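PDB 1YVU: protein argonaute from Aquifex aeolicus, which uses short single-stranded DNA guides to bind complementary RNA targets and cleaves them with its RNase H-like PIWI domain, using divalent metal ions. Local coordinates for residues K611-Y616 with L627-Q632; N603-F607 with T637-I641; T334-L340 with S668-P672; E622-L627 with P640-K645. One frame throughout, in Å; residues are numbered along the deposited sequence.

Contact 1: residues K611-Y616 with L627-Q632; sequences KFIKGY and LATYNQ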
loop_
_atom_site.group_PDB
_atom_site.type_symbol
_atom_site.label_atom_id
_atom_site.label_comp_id
_atom_site.label_asym_id
_atom_site.label_seq_id
_atom_site.Cartn_x
_atom_site.Cartn_y
_atom_site.Cartn_z
ATOM N N LYS A 611 22.075 -7.493 5.542
ATOM C CA LYS A 611 21.917 -7.239 4.095
ATOM C C LYS A 611 21.382 -8.406 3.231
ATOM O O LYS A 611 21.105 -8.217 2.052
ATOM C CB LYS A 611 23.170 -6.570 3.478
ATOM C CG LYS A 611 23.399 -5.097 3.929
ATOM C CD LYS A 611 24.771 -4.543 3.490
ATOM C CE LYS A 611 25.468 -3.784 4.634
ATOM N NZ LYS A 611 26.777 -3.110 4.241
ATOM N N PHE A 612 21.205 -9.583 3.844
ATOM C CA PHE A 612 20.657 -10.795 3.208
ATOM C C PHE A 612 19.455 -11.324 4.007
ATOM O O PHE A 612 19.277 -12.530 4.266
ATOM C CB PHE A 612 21.723 -11.866 3.067
ATOM C CG PHE A 612 22.431 -11.812 1.761
ATOM C CD1 PHE A 612 23.656 -11.106 1.644
ATOM C CD2 PHE A 612 21.853 -12.407 0.613
ATOM C CE1 PHE A 612 24.306 -10.983 0.395
ATOM C CE2 PHE A 612 22.483 -12.301 -0.663
ATOM C CZ PHE A 612 23.715 -11.585 -0.775
ATOM N N ILE A 613 18.584 -10.364 4.276
ATOM C CA ILE A 613 17.374 -10.492 5.055
ATOM C C ILE A 613 16.172 -11.257 4.432
ATOM O O ILE A 613 15.253 -11.671 5.159
ATOM C CB ILE A 613 17.085 -9.047 5.633
ATOM C CG1 ILE A 613 18.079 -8.791 6.762
ATOM C CG2 ILE A 613 15.712 -8.853 6.195
ATOM C CD1 ILE A 613 18.368 -7.363 7.018
ATOM N N LYS A 614 16.220 -11.545 3.123
ATOM C CA LYS A 614 15.117 -12.273 2.476
ATOM C C LYS A 614 14.863 -13.595 3.182
ATOM O O LYS A 614 15.761 -14.447 3.228
ATOM C CB LYS A 614 15.382 -12.534 0.989
ATOM C CG LYS A 614 14.273 -13.299 0.299
ATOM C CD LYS A 614 14.416 -13.334 -1.183
ATOM C CE LYS A 614 13.151 -13.914 -1.821
ATOM N NZ LYS A 614 13.129 -13.975 -3.308
ATOM N N GLY A 615 13.660 -13.686 3.768
ATOM C CA GLY A 615 13.193 -14.863 4.500
ATOM C C GLY A 615 13.015 -14.604 5.993
ATOM O O GLY A 615 12.444 -15.420 6.732
ATOM N N TYR A 616 13.485 -13.440 6.434
ATOM C CA TYR A 616 13.380 -13.062 7.826
ATOM C C TYR A 616 11.958 -12.841 8.284
ATOM O O TYR A 616 11.164 -12.232 7.557
ATOM C CB TYR A 616 14.217 -11.834 8.087
ATOM C CG TYR A 616 15.671 -12.149 8.301
ATOM C CD1 TYR A 616 16.345 -13.156 7.538
ATOM C CD2 TYR A 616 16.398 -11.444 9.262
ATOM C CE1 TYR A 616 17.728 -13.441 7.741
ATOM C CE2 TYR A 616 17.776 -11.708 9.485
ATOM C CZ TYR A 616 18.438 -12.704 8.730
ATOM O OH TYR A 616 19.774 -12.933 9.023
ATOM N N LEU A 627 7.170 -10.366 7.292
ATOM C CA LEU A 627 8.125 -11.069 6.470
ATOM C C LEU A 627 9.009 -10.224 5.573
ATOM O O LEU A 627 8.523 -9.325 4.873
ATOM C CB LEU A 627 7.329 -12.054 5.595
ATOM C CG LEU A 627 8.062 -13.056 4.722
ATOM C CD1 LEU A 627 8.839 -13.977 5.649
ATOM C CD2 LEU A 627 7.096 -13.838 3.799
ATOM N N ALA A 628 10.278 -10.612 5.487
ATOM C CA ALA A 628 11.213 -9.939 4.612
ATOM C C ALA A 628 11.209 -10.722 3.286
ATOM O O ALA A 628 11.705 -11.866 3.229
ATOM C CB ALA A 628 12.549 -9.953 5.221
ATOM N N THR A 629 10.648 -10.096 2.245
ATOM C CA THR A 629 10.535 -10.695 0.916
ATOM C C THR A 629 11.670 -10.495 -0.059
ATOM O O THR A 629 11.667 -11.100 -1.143
ATOM C CB THR A 629 9.329 -10.172 0.212
ATOM O OG1 THR A 629 9.195 -8.759 0.472
ATOM C CG2 THR A 629 8.111 -10.928 0.654
ATOM N N TYR A 630 12.580 -9.576 0.269
ATOM C CA TYR A 630 13.726 -9.238 -0.582
ATOM C C TYR A 630 14.892 -8.740 0.278
ATOM O O TYR A 630 14.667 -8.197 1.358
ATOM C CB TYR A 630 13.326 -8.187 -1.650
ATOM C CG TYR A 630 13.026 -6.765 -1.161
ATOM C CD1 TYR A 630 13.844 -5.687 -1.551
ATOM C CD2 TYR A 630 11.898 -6.482 -0.362
ATOM C CE1 TYR A 630 13.548 -4.347 -1.169
ATOM C CE2 TYR A 630 11.589 -5.147 0.034
ATOM C CZ TYR A 630 12.418 -4.084 -0.382
ATOM O OH TYR A 630 12.112 -2.770 -0.065
ATOM N N ASN A 631 16.116 -8.885 -0.240
ATOM C CA ASN A 631 17.356 -8.468 0.432
ATOM C C ASN A 631 17.536 -6.940 0.398
ATOM O O ASN A 631 17.068 -6.285 -0.540
ATOM C CB ASN A 631 18.559 -9.123 -0.255
ATOM C CG ASN A 631 18.363 -10.611 -0.519
ATOM O OD1 ASN A 631 18.241 -11.398 0.405
ATOM N ND2 ASN A 631 18.359 -10.998 -1.787
ATOM N N GLN A 632 18.212 -6.379 1.408
ATOM C CA GLN A 632 18.450 -4.921 1.490
ATOM C C GLN A 632 19.465 -4.485 0.440
ATOM O O GLN A 632 20.660 -4.778 0.580
ATOM C CB GLN A 632 19.002 -4.503 2.860
ATOM C CG GLN A 632 18.107 -4.712 4.063
ATOM C CD GLN A 632 18.708 -4.119 5.345
ATOM O OE1 GLN A 632 19.714 -4.613 5.865
ATOM N NE2 GLN A 632 18.086 -3.057 5.855
#
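The shortest polar bond between residues 611-616 and 627-632 runs from Gly615 N to Ala628 O, 2.7 Å long and nearly straight. Gly615 stands at the third position of a type II beta turn, Ile613 to Tyr616, which leads into strand 616-619 of the RNase H-like PIWI domain; apart from Lys611, both segments lie in the PIWI box. The turn is closed by Tyr616 N on Ile613 O, and its positive phi (113°) at Gly615 would press any CB against the carbonyl oxygen of Lys614. One residue further on, Tyr616 O accepts Ala628 N at 2.8 Å, which carries the antiparallel pairing just past the end of strand 624-627. The methyl of Ala628 points into the turn, where Ala628 CB meets Ile613 CG2 at 3.5 Å and also the CB of Tyr616. Leu627 also packs on Cys656 and Ile659 of helix 652-661.

Lys614 reaches across with its whole length. CG stands anti to the backbone N (chi1 179°) and the chain stays extended, so that CG, CD and CE run alongside Thr629 O, CE coming within 3.3 Å. The ammonium passes beyond the segment to hydrogen-bond Thr663 OG1. Asn631 turns its amide back toward the start of the turn, its plane 52° from the ring of Phe612. From there Asn631 OD1 takes a weak hydrogen bond from Lys614 N at 3.4 Å, with Phe612 CD2 3.8 Å from the same oxygen.

Contact 2: residues N603-F607 with T637-I641; sequences NPRFF and THQPI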
loop_
_atom_site.group_PDB
_atom_site.type_symbol
_atom_site.label_atom_id
_atom_site.label_comp_id
_atom_site.label_asym_id
_atom_site.label_seq_id
_atom_site.Cartn_x
_atom_site.Cartn_y
_atom_site.Cartn_z
ATOM N N ASN A 603 4.083 -1.460 7.942
ATOM C CA ASN A 603 4.480 -2.642 8.683
ATOM C C ASN A 603 5.703 -2.412 9.568
ATOM O O ASN A 603 6.363 -1.368 9.457
ATOM C CB ASN A 603 4.770 -3.751 7.667
ATOM C CG ASN A 603 3.544 -4.158 6.897
ATOM O OD1 ASN A 603 2.453 -4.337 7.456
ATOM N ND2 ASN A 603 3.713 -4.294 5.593
ATOM N N PRO A 604 5.953 -3.320 10.540
ATOM C CA PRO A 604 7.126 -3.164 11.406
ATOM C C PRO A 604 8.361 -3.492 10.582
ATOM O O PRO A 604 8.392 -4.511 9.885
ATOM C CB PRO A 604 6.888 -4.210 12.480
ATOM C CG PRO A 604 5.422 -4.256 12.589
ATOM C CD PRO A 604 5.009 -4.275 11.155
ATOM N N ARG A 605 9.331 -2.580 10.611
ATOM C CA ARG A 605 10.565 -2.725 9.855
ATOM C C ARG A 605 11.577 -3.658 10.516
ATOM O O ARG A 605 11.319 -4.149 11.613
ATOM C CB ARG A 605 11.149 -1.341 9.546
ATOM C CG ARG A 605 10.312 -0.506 8.534
ATOM C CD ARG A 605 11.155 0.563 7.801
ATOM N NE ARG A 605 10.446 1.828 7.613
ATOM C CZ ARG A 605 10.292 2.758 8.559
ATOM N NH1 ARG A 605 10.815 2.569 9.766
ATOM N NH2 ARG A 605 9.577 3.853 8.324
ATOM N N PHE A 606 12.608 -4.042 9.754
ATOM C CA PHE A 606 13.702 -4.900 10.228
ATOM C C PHE A 606 14.973 -4.054 10.224
ATOM O O PHE A 606 15.319 -3.416 9.208
ATOM C CB PHE A 606 13.954 -6.090 9.315
ATOM C CG PHE A 606 12.927 -7.190 9.423
ATOM C CD1 PHE A 606 12.048 -7.437 8.363
ATOM C CD2 PHE A 606 12.887 -8.060 10.531
ATOM C CE1 PHE A 606 11.145 -8.533 8.398
ATOM C CE2 PHE A 606 11.969 -9.172 10.561
ATOM C CZ PHE A 606 11.114 -9.395 9.496
ATOM N N PHE A 607 15.657 -4.039 11.365
ATOM C CA PHE A 607 16.885 -3.280 11.524
ATOM C C PHE A 607 17.974 -4.284 11.860
ATOM O O PHE A 607 17.849 -5.040 12.823
ATOM C CB PHE A 607 16.763 -2.240 12.653
ATOM C CG PHE A 607 15.528 -1.363 12.566
ATOM C CD1 PHE A 607 14.423 -1.594 13.411
ATOM C CD2 PHE A 607 15.458 -0.310 11.634
ATOM C CE1 PHE A 607 13.248 -0.770 13.329
ATOM C CE2 PHE A 607 14.294 0.524 11.532
ATOM C CZ PHE A 607 13.193 0.300 12.374
ATOM N N THR A 637 15.691 1.511 2.301
ATOM C CA THR A 637 14.661 1.028 1.367
ATOM C C THR A 637 14.282 -0.431 1.683
ATOM O O THR A 637 14.536 -1.355 0.880
ATOM C CB THR A 637 15.106 1.137 -0.147
ATOM O OG1 THR A 637 15.733 2.402 -0.388
ATOM C CG2 THR A 637 13.897 0.990 -1.095
ATOM N N HIS A 638 13.793 -0.643 2.905
ATOM C CA HIS A 638 13.316 -1.956 3.274
ATOM C C HIS A 638 11.963 -1.971 3.928
ATOM O O HIS A 638 11.799 -1.645 5.104
ATOM C CB HIS A 638 14.290 -2.828 4.041
ATOM C CG HIS A 638 13.941 -4.276 3.918
ATOM N ND1 HIS A 638 13.181 -4.937 4.862
ATOM C CD2 HIS A 638 14.069 -5.133 2.876
ATOM C CE1 HIS A 638 12.849 -6.128 4.398
ATOM N NE2 HIS A 638 13.373 -6.272 3.193
ATOM N N GLN A 639 11.015 -2.441 3.125
ATOM C CA GLN A 639 9.629 -2.551 3.491
ATOM C C GLN A 639 9.229 -4.030 3.623
ATOM O O GLN A 639 9.123 -4.746 2.612
ATOM C CB GLN A 639 8.763 -1.894 2.415
ATOM C CG GLN A 639 9.305 -0.621 1.767
ATOM C CD GLN A 639 8.337 0.536 1.895
ATOM O OE1 GLN A 639 7.994 0.942 3.012
ATOM N NE2 GLN A 639 7.877 1.065 0.757
ATOM N N PRO A 640 9.047 -4.525 4.870
ATOM C CA PRO A 640 8.655 -5.924 5.058
ATOM C C PRO A 640 7.150 -6.014 4.855
ATOM O O PRO A 640 6.427 -5.063 5.172
ATOM C CB PRO A 640 8.981 -6.171 6.534
ATOM C CG PRO A 640 9.891 -5.095 6.903
ATOM C CD PRO A 640 9.366 -3.923 6.177
ATOM N N ILE A 641 6.666 -7.124 4.313
ATOM C CA ILE A 641 5.218 -7.269 4.134
ATOM C C ILE A 641 4.588 -8.033 5.314
ATOM O O ILE A 641 5.286 -8.698 6.092
ATOM C CB ILE A 641 4.837 -7.926 2.767
ATOM C CG1 ILE A 641 5.097 -9.434 2.790
ATOM C CG2 ILE A 641 5.583 -7.222 1.615
ATOM C CD1 ILE A 641 4.420 -10.190 1.692
#
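Phe606 and Pro640 lie alongside one another, running in opposite senses, the CD1 and CE1 corner of the ring lying against the pyrrolidine, with Phe606 CD1 3.5 Å from Pro640 CG. The contact is buried in the RNase H-like PIWI domain, where the loop entering the short strand 606-607 packs on the approach to strand 641-645. Pro640 is wedged between several groups: its CG also meets Pro604 O at 3.4 Å, and its CD lies near Arg605 CA. Arg605 lies along the neighbouring backbone, CD 3.5 Å from His638 O, while its guanidinium leads away to a salt bridge with Asp158 of linker L1. Beyond Phe606, the imidazole of His638 is bonded through NE2 to Tyr630 O.

At the other end Asn603 directs its amide at the Pro640 carbonyl. CG of Asn603 stands anti to its own carbonyl carbon (chi1 -64°), which turns ND2 to the Pro640 carbonyl, in its plane and on a lone pair of O. The same nitrogen is hydrogen-bonded to Ile599 O and thereby ties the end of strand 592-599 to Pro640. Replacing Asn603 by a leucine would probably leave the carbonyls of Pro640 and Ile599 without this shared donor and the two backbones less firmly joined. The bond from Asn603 ND2 to Pro640 O is 2.9 Å long but bent, 137° at the hydrogen, with the oxygen 27° out of the amide plane of Asn603.

Contact 3: residues T334-L340 with S668-P672; sequences TNLRKFL and SSFQP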
loop_
_atom_site.group_PDB
_atom_site.type_symbol
_atom_site.label_atom_id
_atom_site.label_comp_id
_atom_site.label_asym_id
_atom_site.label_seq_id
_atom_site.Cartn_x
_atom_site.Cartn_y
_atom_site.Cartn_z
ATOM N N THR A 334 20.752 -14.572 -7.059
ATOM C CA THR A 334 20.947 -13.365 -7.913
ATOM C C THR A 334 20.760 -13.825 -9.398
ATOM O O THR A 334 20.863 -13.008 -10.327
ATOM C CB THR A 334 22.402 -12.678 -7.712
ATOM O OG1 THR A 334 22.645 -12.396 -6.323
ATOM C CG2 THR A 334 22.506 -11.312 -8.439
ATOM N N ASN A 335 20.346 -15.100 -9.573
ATOM C CA ASN A 335 20.143 -15.846 -10.858
ATOM C C ASN A 335 21.358 -15.656 -11.732
ATOM O O ASN A 335 21.523 -14.598 -12.358
ATOM C CB ASN A 335 18.917 -15.461 -11.721
ATOM C CG ASN A 335 17.606 -15.428 -10.959
ATOM O OD1 ASN A 335 17.452 -14.702 -9.981
ATOM N ND2 ASN A 335 16.619 -16.144 -11.470
ATOM N N LEU A 336 22.170 -16.699 -11.818
ATOM C CA LEU A 336 23.394 -16.637 -12.584
ATOM C C LEU A 336 23.229 -16.033 -13.964
ATOM O O LEU A 336 22.173 -16.173 -14.607
ATOM C CB LEU A 336 24.007 -18.026 -12.731
ATOM C CG LEU A 336 24.146 -19.012 -11.578
ATOM C CD1 LEU A 336 25.046 -20.150 -12.072
ATOM C CD2 LEU A 336 24.726 -18.367 -10.322
ATOM N N ARG A 337 24.234 -15.251 -14.349
ATOM C CA ARG A 337 24.276 -14.674 -15.680
ATOM C C ARG A 337 24.513 -15.901 -16.544
ATOM O O ARG A 337 23.970 -16.015 -17.637
ATOM C CB ARG A 337 25.472 -13.736 -15.834
ATOM C CG ARG A 337 25.276 -12.338 -15.313
ATOM C CD ARG A 337 25.788 -12.212 -13.893
ATOM N NE ARG A 337 25.463 -10.906 -13.335
ATOM C CZ ARG A 337 26.334 -9.935 -13.064
ATOM N NH1 ARG A 337 27.629 -10.119 -13.295
ATOM N NH2 ARG A 337 25.900 -8.779 -12.615
ATOM N N LYS A 338 25.286 -16.834 -15.970
ATOM C CA LYS A 338 25.658 -18.107 -16.573
ATOM C C LYS A 338 24.422 -18.890 -16.935
ATOM O O LYS A 338 24.294 -19.334 -18.089
ATOM C CB LYS A 338 26.489 -18.948 -15.603
ATOM C CG LYS A 338 27.987 -18.611 -15.507
ATOM C CD LYS A 338 28.658 -19.477 -14.405
ATOM C CE LYS A 338 30.184 -19.358 -14.372
ATOM N NZ LYS A 338 30.763 -20.030 -13.164
ATOM N N PHE A 339 23.495 -18.996 -15.971
ATOM C CA PHE A 339 22.241 -19.716 -16.192
ATOM C C PHE A 339 21.456 -19.040 -17.318
ATOM O O PHE A 339 21.066 -19.690 -18.276
ATOM C CB PHE A 339 21.403 -19.836 -14.897
ATOM C CG PHE A 339 20.061 -20.532 -15.089
ATOM C CD1 PHE A 339 19.993 -21.859 -15.547
ATOM C CD2 PHE A 339 18.856 -19.814 -14.943
ATOM C CE1 PHE A 339 18.733 -22.455 -15.876
ATOM C CE2 PHE A 339 17.596 -20.404 -15.267
ATOM C CZ PHE A 339 17.536 -21.718 -15.737
ATOM N N LEU A 340 21.382 -17.718 -17.276
ATOM C CA LEU A 340 20.643 -16.982 -18.291
ATOM C C LEU A 340 21.322 -16.917 -19.650
ATOM O O LEU A 340 20.713 -16.460 -20.615
ATOM C CB LEU A 340 20.321 -15.577 -17.796
ATOM C CG LEU A 340 19.208 -15.436 -16.755
ATOM C CD1 LEU A 340 19.315 -14.045 -16.129
ATOM C CD2 LEU A 340 17.810 -15.704 -17.360
ATOM N N SER A 668 13.149 -10.790 -12.388
ATOM C CA SER A 668 13.988 -9.615 -12.268
ATOM C C SER A 668 15.123 -10.039 -11.356
ATOM O O SER A 668 15.072 -9.847 -10.129
ATOM C CB SER A 668 13.169 -8.467 -11.690
ATOM O OG SER A 668 13.960 -7.309 -11.529
ATOM N N SER A 669 16.118 -10.676 -11.963
ATOM C CA SER A 669 17.267 -11.184 -11.225
ATOM C C SER A 669 18.294 -10.174 -10.745
ATOM O O SER A 669 18.988 -10.383 -9.753
ATOM C CB SER A 669 17.973 -12.225 -12.061
ATOM O OG SER A 669 18.239 -11.828 -13.394
ATOM N N PHE A 670 18.378 -9.079 -11.480
ATOM C CA PHE A 670 19.343 -8.038 -11.200
ATOM C C PHE A 670 18.756 -6.949 -10.330
ATOM O O PHE A 670 19.464 -6.186 -9.689
ATOM C CB PHE A 670 19.896 -7.523 -12.541
ATOM C CG PHE A 670 20.516 -8.622 -13.391
ATOM C CD1 PHE A 670 19.760 -9.287 -14.363
ATOM C CD2 PHE A 670 21.826 -9.073 -13.147
ATOM C CE1 PHE A 670 20.284 -10.400 -15.092
ATOM C CE2 PHE A 670 22.364 -10.184 -13.866
ATOM C CZ PHE A 670 21.581 -10.844 -14.841
ATOM N N GLN A 671 17.436 -6.944 -10.261
ATOM C CA GLN A 671 16.698 -5.973 -9.467
ATOM C C GLN A 671 15.784 -6.711 -8.482
ATOM O O GLN A 671 15.499 -7.896 -8.668
ATOM C CB GLN A 671 15.904 -5.022 -10.385
ATOM C CG GLN A 671 16.767 -3.906 -10.981
ATOM C CD GLN A 671 16.062 -3.080 -12.052
ATOM O OE1 GLN A 671 14.853 -2.796 -11.953
ATOM N NE2 GLN A 671 16.827 -2.669 -13.074
ATOM N N PRO A 672 15.424 -6.065 -7.358
ATOM C CA PRO A 672 14.557 -6.772 -6.427
ATOM C C PRO A 672 13.102 -6.372 -6.549
ATOM O O PRO A 672 12.763 -5.244 -6.929
ATOM C CB PRO A 672 15.130 -6.410 -5.060
ATOM C CG PRO A 672 16.070 -5.218 -5.304
ATOM C CD PRO A 672 15.946 -4.822 -6.729
#
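Arg337 and Phe670 meet where the first turn of helix 337-342, at the start of the Mid domain, abuts a loop of the PIWI domain, so the contact belongs to the Mid-PIWI interface within one lobe. No hydrogen bond crosses it.

The arginine chain bends at chi2 (95°) and runs past the rim of Phe670, with Arg337 NE 3.2 Å from Phe670 CE2. NE and CG lie at the ring edge near its plane, so Arg337 does not stack on the face; guanidinium and ring planes are 34° apart. The cation-pi partner of Arg337 is Phe468 of helix 466-480.

Apolar contact is made by Leu340. This side chain and Phe670 reach toward each other from their own segments, CD1 of the leucine 3.9 Å from CE1 of the ring. The ring and Leu340 both also touch Glu475 of helix 466-480, which joins the two segments from the PIWI side.

Van der Waals contacts complete the interface. The side chain of Asn335 lies against Ser669, CB to CB 3.4 Å, though the asparagine is poorly ordered. Thr334, the last residue of linker L2, is likewise poorly ordered and brings its CG2 near Ser669 O. The Ser669 hydroxyl, placed between the backbone N and the carbonyl carbon (chi1 49°), lies near Leu340 CD1, and its OG is hydrogen-bonded to Glu475 OE1.

Contact 4: residues E622-L627 with P640-K645; sequences EDSVIL and PIKVRK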
loop_
_atom_site.group_PDB
_atom_site.type_symbol
_atom_site.label_atom_id
_atom_site.label_comp_id
_atom_site.label_asym_id
_atom_site.label_seq_id
_atom_site.Cartn_x
_atom_site.Cartn_y
_atom_site.Cartn_z
ATOM N N GLU A 622 -3.002 -14.230 15.255
ATOM C CA GLU A 622 -3.939 -14.844 14.304
ATOM C C GLU A 622 -3.286 -15.191 12.948
ATOM O O GLU A 622 -3.758 -14.776 11.873
ATOM C CB GLU A 622 -5.147 -13.902 14.119
ATOM C CG GLU A 622 -5.851 -13.444 15.417
ATOM C CD GLU A 622 -6.549 -12.089 15.271
ATOM O OE1 GLU A 622 -6.784 -11.632 14.120
ATOM O OE2 GLU A 622 -6.851 -11.476 16.326
ATOM N N ASP A 623 -2.213 -15.985 13.032
ATOM C CA ASP A 623 -1.391 -16.439 11.907
ATOM C C ASP A 623 -0.994 -15.349 10.917
ATOM O O ASP A 623 -1.264 -15.421 9.717
ATOM C CB ASP A 623 -1.983 -17.677 11.219
ATOM C CG ASP A 623 -1.271 -18.976 11.632
ATOM O OD1 ASP A 623 -0.339 -18.912 12.473
ATOM O OD2 ASP A 623 -1.613 -20.061 11.113
ATOM N N SER A 624 -0.506 -14.257 11.491
ATOM C CA SER A 624 -0.006 -13.135 10.735
ATOM C C SER A 624 1.506 -13.154 10.982
ATOM O O SER A 624 1.954 -13.605 12.047
ATOM C CB SER A 624 -0.693 -11.815 11.120
ATOM O OG SER A 624 -0.910 -11.683 12.513
ATOM N N VAL A 625 2.276 -12.847 9.929
ATOM C CA VAL A 625 3.749 -12.863 9.941
ATOM C C VAL A 625 4.290 -11.623 9.250
ATOM O O VAL A 625 3.873 -11.296 8.130
ATOM C CB VAL A 625 4.306 -14.086 9.107
ATOM C CG1 VAL A 625 5.822 -14.023 8.927
ATOM C CG2 VAL A 625 3.924 -15.390 9.732
ATOM N N ILE A 626 5.287 -11.000 9.882
ATOM C CA ILE A 626 5.964 -9.835 9.307
ATOM C C ILE A 626 7.121 -10.531 8.605
ATOM O O ILE A 626 7.912 -11.228 9.230
ATOM C CB ILE A 626 6.413 -8.881 10.380
ATOM C CG1 ILE A 626 5.166 -8.334 11.067
ATOM C CG2 ILE A 626 7.209 -7.730 9.782
ATOM C CD1 ILE A 626 5.365 -8.093 12.559
ATOM N N LEU A 627 7.170 -10.366 7.292
ATOM C CA LEU A 627 8.125 -11.069 6.470
ATOM C C LEU A 627 9.009 -10.224 5.573
ATOM O O LEU A 627 8.523 -9.325 4.873
ATOM C CB LEU A 627 7.329 -12.054 5.595
ATOM C CG LEU A 627 8.062 -13.056 4.722
ATOM C CD1 LEU A 627 8.839 -13.977 5.649
ATOM C CD2 LEU A 627 7.096 -13.838 3.799
ATOM N N PRO A 640 9.047 -4.525 4.870
ATOM C CA PRO A 640 8.655 -5.924 5.058
ATOM C C PRO A 640 7.150 -6.014 4.855
ATOM O O PRO A 640 6.427 -5.063 5.172
ATOM C CB PRO A 640 8.981 -6.171 6.534
ATOM C CG PRO A 640 9.891 -5.095 6.903
ATOM C CD PRO A 640 9.366 -3.923 6.177
ATOM N N ILE A 641 6.666 -7.124 4.313
ATOM C CA ILE A 641 5.218 -7.269 4.134
ATOM C C ILE A 641 4.588 -8.033 5.314
ATOM O O ILE A 641 5.286 -8.698 6.092
ATOM C CB ILE A 641 4.837 -7.926 2.767
ATOM C CG1 ILE A 641 5.097 -9.434 2.790
ATOM C CG2 ILE A 641 5.583 -7.222 1.615
ATOM C CD1 ILE A 641 4.420 -10.190 1.692
ATOM N N LYS A 642 3.284 -7.865 5.496
ATOM C CA LYS A 642 2.578 -8.568 6.556
ATOM C C LYS A 642 1.600 -9.453 5.840
ATOM O O LYS A 642 0.773 -8.983 5.058
ATOM C CB LYS A 642 1.877 -7.610 7.522
ATOM C CG LYS A 642 0.923 -8.268 8.509
ATOM C CD LYS A 642 0.341 -7.269 9.493
ATOM C CE LYS A 642 -1.090 -7.649 9.846
ATOM N NZ LYS A 642 -1.568 -6.975 11.093
ATOM N N VAL A 643 1.802 -10.756 6.032
ATOM C CA VAL A 643 0.978 -11.825 5.439
ATOM C C VAL A 643 0.034 -12.289 6.533
ATOM O O VAL A 643 0.480 -12.554 7.638
ATOM C CB VAL A 643 1.847 -13.046 5.022
ATOM C CG1 VAL A 643 0.969 -14.174 4.493
ATOM C CG2 VAL A 643 2.900 -12.642 4.007
ATOM N N ARG A 644 -1.255 -12.370 6.222
ATOM C CA ARG A 644 -2.241 -12.813 7.187
ATOM C C ARG A 644 -3.030 -13.992 6.637
ATOM O O ARG A 644 -3.455 -13.967 5.485
ATOM C CB ARG A 644 -3.177 -11.662 7.566
ATOM C CG ARG A 644 -4.158 -12.003 8.706
ATOM C CD ARG A 644 -5.190 -10.919 8.940
ATOM N NE ARG A 644 -6.378 -11.462 9.597
ATOM C CZ ARG A 644 -7.540 -10.823 9.733
ATOM N NH1 ARG A 644 -7.708 -9.582 9.261
ATOM N NH2 ARG A 644 -8.551 -11.445 10.326
ATOM N N LYS A 645 -3.148 -15.057 7.428
ATOM C CA LYS A 645 -3.917 -16.223 7.008
ATOM C C LYS A 645 -5.275 -15.950 7.575
ATOM O O LYS A 645 -5.500 -16.067 8.787
ATOM C CB LYS A 645 -3.366 -17.525 7.579
ATOM C CG LYS A 645 -4.154 -18.769 7.145
ATOM C CD LYS A 645 -3.541 -20.046 7.701
ATOM C CE LYS A 645 -4.151 -20.529 8.984
ATOM N NZ LYS A 645 -3.470 -21.790 9.444
#
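The side chains of Glu622, poorly ordered, and Arg644 extend together in the same direction, carboxylate and guanidinium planes 65° apart. Glu622 OE1 stands 4.2 Å from Arg644 NH2 and well out of the guanidinium plane, so charge alone relates the two. Arg644 NH1 forms a weak, long ion pair with Glu597.

Strands 624-627 and 641-645 pair as a long-looped antiparallel hairpin in the RNase H-like domain, their directions 159° apart. Val625 with Val643 and Leu627 with Ile641 are hydrogen-bonded pairs; Ser624 with Arg644 and Ile626 with Lys642 are non-hydrogen-bonded. Leu627 N meets Ile641 O at 2.8 Å and Val625 N meets Val643 O at 2.9 Å. Val625, Leu627 and Val643 turn to helix 652-661. On the other face Ile626 CG2 rests on Pro640 CB at 4.0 Å.

At the Glu622 end, Lys645 N bonds to Asp623 O, and the two side chains then run together. The lysine bends at chi3 (95°), which brings NZ nearly head-on to the carboxylate oxygen OD2 of Asp623, a salt bridge of 3.0 Å. NZ also bonds Leu650 O. A methionine in place of Lys645 would probably leave the Asp623 carboxylate and the Leu650 carbonyl without this partner. Backbone hydrogen bonds thus join the strands throughout, apolar side chains cover the face toward the helix, and a salt bridge adds a charge link at the Asp623-Lys645 end.

How the contacts relate
Contact 3 opens first along the chain, at the junction of linker L2 and the Mid domain, and closes the longest loop when residues 668-672 return from the PIWI domain; the other three contacts nest within it. Contact 2 opens at 603-607 and closes at 637-641, with contact 1 nested inside. Contact 4 starts within the loop of contact 1, crosses it and shares Leu627, then ends on the stretch used by contact 2, sharing Pro640 and Ile641. Contacts 1 and 4 fold the PIWI box on itself, and contact 2 ties it to the loop entering strand 606-607. Tyr630 CD1, against Pro672 CB at 3.8 Å, joins contact 1 to the Mid-PIWI interface of contact 3.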